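Local coordinates for succinate dehydrogenase (Membrane anchor subunit) (Mycolicibacterium smegmatis, PDB 7D6V), which anchors the succinate dehydrogenase Sdh1 in the membrane, carries an iron-sulfur cluster and a ubiquinone site, and probably takes part in passing electrons from succinate to quinone, at residues L67-S72 and V252-Y257; Q88-L93 and M99-L104; L199-L204 and S234-R239. One frame throughout, in Å; residues are numbered along the deposited sequence.

Contact 1: residues L67-S72 and V252-Y257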
loop_
_atom_site.group_PDB
_atom_site.type_symbol
_atom_site.label_atom_id
_atom_site.label_comp_id
_atom_site.label_asym_id
_atom_site.label_seq_id
_atom_site.Cartn_x
_atom_site.Cartn_y
_atom_site.Cartn_z
ATOM N N LEU C 67 -4.777 -54.538 8.959
ATOM C CA LEU C 67 -5.393 -54.414 7.648
ATOM C C LEU C 67 -4.881 -53.155 6.971
ATOM O O LEU C 67 -4.911 -52.071 7.561
ATOM C CB LEU C 67 -6.917 -54.380 7.749
ATOM C CG LEU C 67 -7.675 -54.301 6.426
ATOM C CD1 LEU C 67 -7.397 -55.525 5.574
ATOM C CD2 LEU C 67 -9.154 -54.154 6.683
ATOM N N THR C 68 -4.410 -53.305 5.741
ATOM C CA THR C 68 -3.940 -52.164 4.974
ATOM C C THR C 68 -5.096 -51.211 4.680
ATOM O O THR C 68 -6.209 -51.659 4.380
ATOM C CB THR C 68 -3.309 -52.635 3.664
ATOM O OG1 THR C 68 -2.226 -53.528 3.944
ATOM C CG2 THR C 68 -2.783 -51.466 2.891
ATOM N N PRO C 69 -4.878 -49.896 4.763
ATOM C CA PRO C 69 -5.925 -48.951 4.346
ATOM C C PRO C 69 -6.307 -49.066 2.881
ATOM O O PRO C 69 -7.429 -48.692 2.522
ATOM C CB PRO C 69 -5.304 -47.583 4.653
ATOM C CG PRO C 69 -4.271 -47.853 5.675
ATOM C CD PRO C 69 -3.737 -49.216 5.395
ATOM N N PHE C 70 -5.415 -49.562 2.022
ATOM C CA PHE C 70 -5.747 -49.757 0.617
ATOM C C PHE C 70 -6.695 -50.927 0.395
ATOM O O PHE C 70 -7.190 -51.096 -0.724
ATOM C CB PHE C 70 -4.470 -49.949 -0.204
ATOM C CG PHE C 70 -3.747 -48.666 -0.508
ATOM C CD1 PHE C 70 -2.376 -48.583 -0.396
ATOM C CD2 PHE C 70 -4.444 -47.545 -0.913
ATOM C CE1 PHE C 70 -1.710 -47.413 -0.673
ATOM C CE2 PHE C 70 -3.782 -46.367 -1.193
ATOM C CZ PHE C 70 -2.412 -46.303 -1.071
ATOM N N TYR C 71 -6.950 -51.736 1.423
ATOM C CA TYR C 71 -7.921 -52.821 1.362
ATOM C C TYR C 71 -8.972 -52.690 2.457
ATOM O O TYR C 71 -9.610 -53.684 2.810
ATOM C CB TYR C 71 -7.230 -54.182 1.494
ATOM C CG TYR C 71 -6.450 -54.636 0.287
ATOM C CD1 TYR C 71 -5.269 -54.008 -0.074
ATOM C CD2 TYR C 71 -6.882 -55.709 -0.478
ATOM C CE1 TYR C 71 -4.552 -54.424 -1.169
ATOM C CE2 TYR C 71 -6.168 -56.133 -1.574
ATOM C CZ TYR C 71 -5.004 -55.486 -1.916
ATOM O OH TYR C 71 -4.287 -55.904 -3.008
ATOM N N SER C 72 -9.170 -51.478 3.002
ATOM C CA SER C 72 -9.794 -51.369 4.321
ATOM C C SER C 72 -11.238 -51.860 4.328
ATOM O O SER C 72 -11.530 -52.849 5.021
ATOM C CB SER C 72 -9.640 -49.944 4.857
ATOM O OG SER C 72 -8.280 -49.631 5.087
ATOM N N VAL C 252 1.859 -45.007 1.861
ATOM C CA VAL C 252 2.760 -45.930 1.175
ATOM C C VAL C 252 3.538 -46.772 2.181
ATOM O O VAL C 252 3.657 -47.992 2.025
ATOM C CB VAL C 252 3.699 -45.164 0.226
ATOM C CG1 VAL C 252 4.774 -46.088 -0.309
ATOM C CG2 VAL C 252 2.908 -44.562 -0.913
ATOM N N LEU C 253 4.067 -46.142 3.234
ATOM C CA LEU C 253 4.825 -46.906 4.224
ATOM C C LEU C 253 3.944 -47.857 5.021
ATOM O O LEU C 253 4.380 -48.960 5.365
ATOM C CB LEU C 253 5.613 -45.991 5.162
ATOM C CG LEU C 253 6.930 -45.376 4.667
ATOM C CD1 LEU C 253 6.783 -44.296 3.621
ATOM C CD2 LEU C 253 7.720 -44.857 5.858
ATOM N N THR C 254 2.713 -47.458 5.343
ATOM C CA THR C 254 1.817 -48.362 6.055
ATOM C C THR C 254 1.531 -49.606 5.224
ATOM O O THR C 254 1.638 -50.738 5.718
ATOM C CB THR C 254 0.528 -47.629 6.416
ATOM O OG1 THR C 254 0.854 -46.342 6.947
ATOM C CG2 THR C 254 -0.254 -48.405 7.464
ATOM N N ASP C 255 1.199 -49.414 3.940
ATOM C CA ASP C 255 1.039 -50.554 3.040
ATOM C C ASP C 255 2.295 -51.410 2.993
ATOM O O ASP C 255 2.219 -52.639 3.070
ATOM C CB ASP C 255 0.685 -50.088 1.630
ATOM C CG ASP C 255 0.046 -51.188 0.801
ATOM O OD1 ASP C 255 -1.130 -51.074 0.426
ATOM O OD2 ASP C 255 0.736 -52.188 0.518
ATOM N N PHE C 256 3.458 -50.779 2.831
ATOM C CA PHE C 256 4.684 -51.544 2.647
ATOM C C PHE C 256 4.994 -52.389 3.875
ATOM O O PHE C 256 5.326 -53.576 3.755
ATOM C CB PHE C 256 5.838 -50.598 2.323
ATOM C CG PHE C 256 7.070 -51.294 1.838
ATOM C CD1 PHE C 256 7.043 -52.030 0.670
ATOM C CD2 PHE C 256 8.251 -51.212 2.546
ATOM C CE1 PHE C 256 8.168 -52.674 0.221
ATOM C CE2 PHE C 256 9.380 -51.853 2.102
ATOM C CZ PHE C 256 9.339 -52.586 0.938
ATOM N N TYR C 257 4.863 -51.805 5.067
ATOM C CA TYR C 257 5.127 -52.550 6.293
ATOM C C TYR C 257 4.141 -53.695 6.466
ATOM O O TYR C 257 4.531 -54.818 6.814
ATOM C CB TYR C 257 5.077 -51.616 7.503
ATOM C CG TYR C 257 5.404 -52.317 8.800
ATOM C CD1 TYR C 257 6.713 -52.451 9.226
ATOM C CD2 TYR C 257 4.403 -52.859 9.589
ATOM C CE1 TYR C 257 7.016 -53.098 10.400
ATOM C CE2 TYR C 257 4.698 -53.506 10.764
ATOM C CZ TYR C 257 6.004 -53.623 11.165
ATOM O OH TYR C 257 6.300 -54.268 12.339
#

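Contact 2: residues Q88-L93 and M99-L104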
loop_
_atom_site.group_PDB
_atom_site.type_symbol
_atom_site.label_atom_id
_atom_site.label_comp_id
_atom_site.label_asym_id
_atom_site.label_seq_id
_atom_site.Cartn_x
_atom_site.Cartn_y
_atom_site.Cartn_z
ATOM N N GLN C 88 -19.738 -59.386 4.923
ATOM C CA GLN C 88 -19.393 -59.769 3.561
ATOM C C GLN C 88 -20.640 -59.641 2.699
ATOM O O GLN C 88 -21.668 -60.258 2.995
ATOM C CB GLN C 88 -18.837 -61.191 3.518
ATOM C CG GLN C 88 -17.431 -61.301 4.072
ATOM C CD GLN C 88 -16.993 -62.727 4.289
ATOM O OE1 GLN C 88 -17.795 -63.590 4.638
ATOM N NE2 GLN C 88 -15.709 -62.983 4.088
ATOM N N TRP C 89 -20.548 -58.845 1.637
ATOM C CA TRP C 89 -21.715 -58.457 0.858
ATOM C C TRP C 89 -21.727 -58.987 -0.567
ATOM O O TRP C 89 -22.795 -59.343 -1.067
ATOM C CB TRP C 89 -21.833 -56.928 0.816
ATOM C CG TRP C 89 -22.010 -56.294 2.167
ATOM C CD1 TRP C 89 -21.163 -55.416 2.777
ATOM C CD2 TRP C 89 -23.109 -56.482 3.067
ATOM N NE1 TRP C 89 -21.661 -55.051 4.001
ATOM C CE2 TRP C 89 -22.855 -55.690 4.204
ATOM C CE3 TRP C 89 -24.281 -57.243 3.024
ATOM C CZ2 TRP C 89 -23.728 -55.638 5.288
ATOM C CZ3 TRP C 89 -25.146 -57.190 4.101
ATOM C CH2 TRP C 89 -24.866 -56.394 5.217
ATOM N N VAL C 90 -20.583 -59.055 -1.245
ATOM C CA VAL C 90 -20.545 -59.244 -2.697
ATOM C C VAL C 90 -19.563 -60.363 -3.048
ATOM O O VAL C 90 -18.349 -60.155 -3.132
ATOM C CB VAL C 90 -20.225 -57.941 -3.444
ATOM C CG1 VAL C 90 -18.863 -57.363 -3.057
ATOM C CG2 VAL C 90 -20.289 -58.170 -4.945
ATOM N N GLY C 91 -20.090 -61.574 -3.224
ATOM C CA GLY C 91 -19.494 -62.625 -4.036
ATOM C C GLY C 91 -17.984 -62.742 -4.104
ATOM O O GLY C 91 -17.296 -62.729 -3.080
ATOM N N ASP C 92 -17.465 -62.867 -5.326
ATOM C CA ASP C 92 -16.037 -62.985 -5.590
ATOM C C ASP C 92 -15.668 -62.065 -6.744
ATOM O O ASP C 92 -16.410 -61.964 -7.725
ATOM C CB ASP C 92 -15.648 -64.428 -5.923
ATOM C CG ASP C 92 -16.297 -65.436 -4.993
ATOM O OD1 ASP C 92 -15.853 -65.553 -3.831
ATOM O OD2 ASP C 92 -17.251 -66.114 -5.426
ATOM N N LEU C 93 -14.515 -61.406 -6.631
ATOM C CA LEU C 93 -14.298 -60.359 -7.623
ATOM C C LEU C 93 -13.425 -60.855 -8.770
ATOM O O LEU C 93 -12.477 -61.618 -8.548
ATOM C CB LEU C 93 -13.644 -59.140 -6.974
ATOM C CG LEU C 93 -14.384 -58.598 -5.749
ATOM C CD1 LEU C 93 -13.645 -57.419 -5.141
ATOM C CD2 LEU C 93 -15.814 -58.220 -6.103
ATOM N N MET C 99 -10.330 -55.231 -4.220
ATOM C CA MET C 99 -11.040 -55.688 -3.032
ATOM C C MET C 99 -11.631 -54.534 -2.234
ATOM O O MET C 99 -12.544 -54.754 -1.432
ATOM C CB MET C 99 -10.109 -56.522 -2.154
ATOM C CG MET C 99 -10.267 -58.018 -2.357
ATOM S SD MET C 99 -9.613 -58.981 -0.990
ATOM C CE MET C 99 -9.462 -60.589 -1.756
ATOM N N ALA C 100 -11.151 -53.313 -2.452
ATOM C CA ALA C 100 -11.640 -52.118 -1.776
ATOM C C ALA C 100 -12.304 -51.163 -2.764
ATOM O O ALA C 100 -12.083 -49.953 -2.732
ATOM C CB ALA C 100 -10.511 -51.416 -1.028
ATOM N N PHE C 101 -13.121 -51.713 -3.662
ATOM C CA PHE C 101 -13.813 -50.926 -4.675
ATOM C C PHE C 101 -14.854 -49.984 -4.086
ATOM O O PHE C 101 -15.354 -49.117 -4.807
ATOM C CB PHE C 101 -14.488 -51.855 -5.681
ATOM C CG PHE C 101 -15.601 -52.673 -5.092
ATOM C CD1 PHE C 101 -16.919 -52.272 -5.227
ATOM C CD2 PHE C 101 -15.332 -53.842 -4.404
ATOM C CE1 PHE C 101 -17.941 -53.019 -4.686
ATOM C CE2 PHE C 101 -16.351 -54.590 -3.862
ATOM C CZ PHE C 101 -17.656 -54.179 -4.005
ATOM N N ILE C 102 -15.214 -50.155 -2.816
ATOM C CA ILE C 102 -16.190 -49.268 -2.194
ATOM C C ILE C 102 -15.572 -47.905 -1.908
ATOM O O ILE C 102 -16.204 -46.866 -2.122
ATOM C CB ILE C 102 -16.754 -49.919 -0.919
ATOM C CG1 ILE C 102 -17.631 -51.117 -1.282
ATOM C CG2 ILE C 102 -17.530 -48.909 -0.092
ATOM C CD1 ILE C 102 -18.851 -50.754 -2.089
ATOM N N SER C 103 -14.326 -47.884 -1.438
ATOM C CA SER C 103 -13.702 -46.663 -0.951
ATOM C C SER C 103 -12.675 -46.065 -1.895
ATOM O O SER C 103 -12.522 -44.843 -1.914
ATOM C CB SER C 103 -13.026 -46.919 0.399
ATOM O OG SER C 103 -12.166 -48.036 0.318
ATOM N N LEU C 104 -11.960 -46.886 -2.661
ATOM C CA LEU C 104 -10.924 -46.354 -3.543
ATOM C C LEU C 104 -11.446 -45.329 -4.545
ATOM O O LEU C 104 -10.776 -44.297 -4.726
ATOM C CB LEU C 104 -10.212 -47.506 -4.263
ATOM C CG LEU C 104 -9.268 -48.362 -3.418
ATOM C CD1 LEU C 104 -8.594 -49.415 -4.277
ATOM C CD2 LEU C 104 -8.231 -47.502 -2.716
#

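Contact 3: residues L199-L204 and S234-R239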
loop_
_atom_site.group_PDB
_atom_site.type_symbol
_atom_site.label_atom_id
_atom_site.label_comp_id
_atom_site.label_asym_id
_atom_site.label_seq_id
_atom_site.Cartn_x
_atom_site.Cartn_y
_atom_site.Cartn_z
ATOM N N LEU C 199 -4.060 -38.800 8.497
ATOM C CA LEU C 199 -5.181 -38.730 7.567
ATOM C C LEU C 199 -6.287 -37.840 8.113
ATOM O O LEU C 199 -6.899 -37.072 7.366
ATOM C CB LEU C 199 -5.719 -40.129 7.281
ATOM C CG LEU C 199 -4.908 -41.000 6.326
ATOM C CD1 LEU C 199 -5.551 -42.366 6.197
ATOM C CD2 LEU C 199 -4.784 -40.335 4.972
ATOM N N TRP C 200 -6.563 -37.940 9.413
ATOM C CA TRP C 200 -7.548 -37.053 10.021
ATOM C C TRP C 200 -7.115 -35.598 9.922
ATOM O O TRP C 200 -7.936 -34.716 9.652
ATOM C CB TRP C 200 -7.780 -37.438 11.480
ATOM C CG TRP C 200 -8.874 -38.429 11.684
ATOM C CD1 TRP C 200 -8.769 -39.645 12.280
ATOM C CD2 TRP C 200 -10.248 -38.282 11.310
ATOM N NE1 TRP C 200 -9.987 -40.273 12.295
ATOM C CE2 TRP C 200 -10.914 -39.456 11.707
ATOM C CE3 TRP C 200 -10.980 -37.274 10.677
ATOM C CZ2 TRP C 200 -12.273 -39.650 11.493
ATOM C CZ3 TRP C 200 -12.327 -37.471 10.464
ATOM C CH2 TRP C 200 -12.960 -38.649 10.869
ATOM N N VAL C 201 -5.830 -35.326 10.150
ATOM C CA VAL C 201 -5.331 -33.956 10.045
ATOM C C VAL C 201 -5.524 -33.426 8.629
ATOM O O VAL C 201 -5.986 -32.297 8.422
ATOM C CB VAL C 201 -3.857 -33.887 10.478
ATOM C CG1 VAL C 201 -3.293 -32.502 10.226
ATOM C CG2 VAL C 201 -3.721 -34.253 11.940
ATOM N N TYR C 202 -5.177 -34.241 7.631
ATOM C CA TYR C 202 -5.335 -33.820 6.242
ATOM C C TYR C 202 -6.800 -33.593 5.889
ATOM O O TYR C 202 -7.138 -32.627 5.197
ATOM C CB TYR C 202 -4.716 -34.855 5.307
ATOM C CG TYR C 202 -5.047 -34.626 3.853
ATOM C CD1 TYR C 202 -4.580 -33.504 3.185
ATOM C CD2 TYR C 202 -5.831 -35.526 3.151
ATOM C CE1 TYR C 202 -4.882 -33.289 1.859
ATOM C CE2 TYR C 202 -6.138 -35.319 1.829
ATOM C CZ TYR C 202 -5.661 -34.201 1.186
ATOM O OH TYR C 202 -5.966 -33.997 -0.136
ATOM N N THR C 203 -7.684 -34.477 6.351
ATOM C CA THR C 203 -9.106 -34.326 6.067
ATOM C C THR C 203 -9.682 -33.083 6.736
ATOM O O THR C 203 -10.537 -32.403 6.160
ATOM C CB THR C 203 -9.861 -35.578 6.513
ATOM O OG1 THR C 203 -9.205 -36.737 5.987
ATOM C CG2 THR C 203 -11.291 -35.550 6.013
ATOM N N LEU C 204 -9.229 -32.768 7.948
ATOM C CA LEU C 204 -9.762 -31.619 8.666
ATOM C C LEU C 204 -9.108 -30.305 8.265
ATOM O O LEU C 204 -9.622 -29.246 8.635
ATOM C CB LEU C 204 -9.616 -31.823 10.173
ATOM C CG LEU C 204 -10.443 -32.957 10.776
ATOM C CD1 LEU C 204 -10.328 -32.949 12.287
ATOM C CD2 LEU C 204 -11.892 -32.854 10.342
ATOM N N SER C 234 -8.470 -23.089 10.205
ATOM C CA SER C 234 -7.632 -22.227 9.377
ATOM C C SER C 234 -6.158 -22.406 9.709
ATOM O O SER C 234 -5.305 -22.420 8.809
ATOM C CB SER C 234 -8.050 -20.770 9.555
ATOM O OG SER C 234 -9.409 -20.585 9.214
ATOM N N LYS C 235 -5.838 -22.534 11.000
ATOM C CA LYS C 235 -4.458 -22.822 11.378
ATOM C C LYS C 235 -3.981 -24.124 10.750
ATOM O O LYS C 235 -2.844 -24.211 10.274
ATOM C CB LYS C 235 -4.319 -22.875 12.898
ATOM C CG LYS C 235 -3.920 -21.557 13.526
ATOM C CD LYS C 235 -4.756 -21.235 14.748
ATOM C CE LYS C 235 -4.708 -22.355 15.768
ATOM N NZ LYS C 235 -5.585 -22.068 16.935
ATOM N N LEU C 236 -4.835 -25.148 10.738
ATOM C CA LEU C 236 -4.473 -26.395 10.065
ATOM C C LEU C 236 -4.360 -26.208 8.556
ATOM O O LEU C 236 -3.470 -26.780 7.917
ATOM C CB LEU C 236 -5.489 -27.486 10.387
ATOM C CG LEU C 236 -5.347 -28.189 11.732
ATOM C CD1 LEU C 236 -6.252 -29.401 11.777
ATOM C CD2 LEU C 236 -3.905 -28.586 11.971
ATOM N N ASN C 237 -5.260 -25.418 7.972
ATOM C CA ASN C 237 -5.338 -25.247 6.530
ATOM C C ASN C 237 -4.149 -24.483 5.971
ATOM O O ASN C 237 -3.837 -24.629 4.785
ATOM C CB ASN C 237 -6.648 -24.537 6.184
ATOM C CG ASN C 237 -6.848 -24.363 4.698
ATOM O OD1 ASN C 237 -6.660 -23.275 4.162
ATOM N ND2 ASN C 237 -7.245 -25.433 4.026
ATOM N N THR C 238 -3.484 -23.669 6.791
ATOM C CA THR C 238 -2.272 -23.003 6.321
ATOM C C THR C 238 -1.181 -23.991 5.915
ATOM O O THR C 238 -0.293 -23.628 5.137
ATOM C CB THR C 238 -1.729 -22.057 7.391
ATOM O OG1 THR C 238 -1.603 -22.760 8.633
ATOM C CG2 THR C 238 -2.656 -20.875 7.570
ATOM N N ARG C 239 -1.227 -25.225 6.417
ATOM C CA ARG C 239 -0.245 -26.258 6.112
ATOM C C ARG C 239 -0.840 -27.390 5.279
ATOM O O ARG C 239 -0.396 -28.535 5.375
ATOM C CB ARG C 239 0.354 -26.824 7.399
ATOM C CG ARG C 239 1.165 -25.855 8.246
ATOM C CD ARG C 239 2.433 -25.401 7.542
ATOM N NE ARG C 239 2.224 -24.254 6.666
ATOM C CZ ARG C 239 3.105 -23.835 5.766
ATOM N NH1 ARG C 239 4.257 -24.473 5.618
ATOM N NH2 ARG C 239 2.833 -22.781 5.009
#

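Contact 1: residues L67-S72 and V252-Y257
The carboxylate of Asp-255 is divided between two neighbours: OD2 forms a salt bridge with NE of Arg-52, which probably offsets its charge, while OD1 is turned to Thr-68 and Phe-70 of the loop. There OD1 meets carbon partners, Phe-70 CD1 at 2.9 Å and Thr-68 CG2 at 3.0 Å. No hydrogen bond crosses between 67-72 and 252-257, so the strong polar partner of the aspartate comes from a third element.

At the phenylalanine the acid stands at the ring edge, with Asp-255 CG in the ring plane. The side chains cross at about a right angle, and the planes of ring and carboxylate are 45° apart. The aspartate reaches the loop with CG anti to its backbone N (chi1 -160°), lying beside its own carbonyl carbon.

The preceding residue, Thr-254, offers its methyl: CG2 lies 4.1 Å from Pro-69 CD, the two side chains meeting at about a right angle. Its hydroxyl is used within its own helix, bonding OG1 to the carbonyl oxygen of Thr-250. The loop is itself compact, since Tyr-71 N donates to Thr-68 O (3.0 Å) around the short 3-10 turn at 69-70.

The contact is largely buried and joins the 67-72 loop to three helices, 33-55, 188-204 and 240-264. Helix 33-55 supplies Arg-52 and lays Tyr-48 against Asp-255, and its end also receives the hydroxyl of Tyr-71, bonded to Arg-52 O and Gly-56 N. On helix 188-204, Asn-195 touches both Pro-69 and Thr-254, wedging the loop that follows strand 66-67 between that helix and helix 240-264.

Contact 2: residues Q88-L93 and M99-L104
The ring of Phe-101 receives Val-90 at its edge, near the ring plane, with Val-90 CG1 3.5 Å from Phe-101 CZ. One face of the ring is approached by its own neighbour, Ile-102, whose CG1 sits above the plane but offset toward the rim; Leu-93 comes in obliquely. The motif is a small apolar cluster inside an irregular loop, the one running from strand 66-67 to helix 104-112: Val-90, Leu-93, Met-99 and Phe-101 bring two parts of the same loop together without regular secondary structure between them.

Phe-101 is aimed at the earlier segment by a first torsion of 66°, which places CG between its backbone N and carbonyl carbon. Val-90 and the ring approach from opposite directions, whereas Leu-93 and the ring run at a slant to each other. Segment 88-93 is further tied down by backbone hydrogen bonds of Trp-89 and Val-90 with Val-75, and of Gly-91 with Thr-77. No hydrogen bond links 88-93 to 99-104 directly, so dispersion contacts carry the pairing. A single methyl bridges its two halves: Leu-93 CD1 lies 4.0 Å from Phe-101 CD2 and 3.8 Å from Met-99 CA.

Contact 3: residues L199-L204 and S234-R239
Leu-236 carries this contact between helix 188-204 and helix 224-237, splitting its two methyls between two residues of the first helix. CD2 of Leu-236 meets CG1 of Val-201 at 4.3 Å, and CD1 of Leu-236 meets CB of Leu-204 at 4.4 Å. The isobutyl group sets out toward the facing helix and lies against Val-201 and Leu-204, three residues apart on one helix.

The better-covered side is that of Val-201, whose methyl CG1 is anti to its backbone N (chi1 174°) and whose side chain also touches Phe-243 of helix 240-264. The looser side is that of Leu-204, an exposed residue that meets Leu-236 through its CB alone, so that this half of the contact lies at the surface of the protein.

Leu-199 O is gripped twice by Thr-203, from N at 2.9 Å and from OG1 at 2.7 Å, the two donors arriving from opposite faces of the carbonyl plane. The threonine hydroxyl is thereby engaged within its own helix, and its side chain packs on Phe-159 and Ser-166 of helix 155-175. Beside the contact, Asn-237 ND2 bonds Ser-205 O.

Both segments lead directly into the iron-sulfur site. Tyr-202, whose side chain starts away from segment 234-239, touches the cluster and meets the ring of His-240 with nearly parallel planes; Cys-206 and His-207 follow the first segment, and His-240 follows the second. Since only methyl and methylene carbons meet between the segments, with no hydrogen bond, the contact is apolar and non-directional; the directional bond nearby is Asn-237 ND2 to Ser-205 O.

Overall arrangement
From the N terminus, the chain passes helix 33-55 and strand 60-61 and reaches the segment 67-72, which leaves strand 66-67 for the long loop and begins contact 1; this closes only when helix 240-264 arrives some 180 residues later. Contact 2 closes first, a short local loop ahead of helix 104-112, and it touches contact 1 where Phe-70 and Tyr-71 pack on Met-99 and Ala-100. Contact 3 follows in series, joining helices 188-204 and 224-237 across 207-215. Contacts 2 and 3 lie on opposite sides of the chain's centre, about 30 Å apart between centres. Contact 1 ties the 67-72 loop to helix 240-264 and encloses both along the chain.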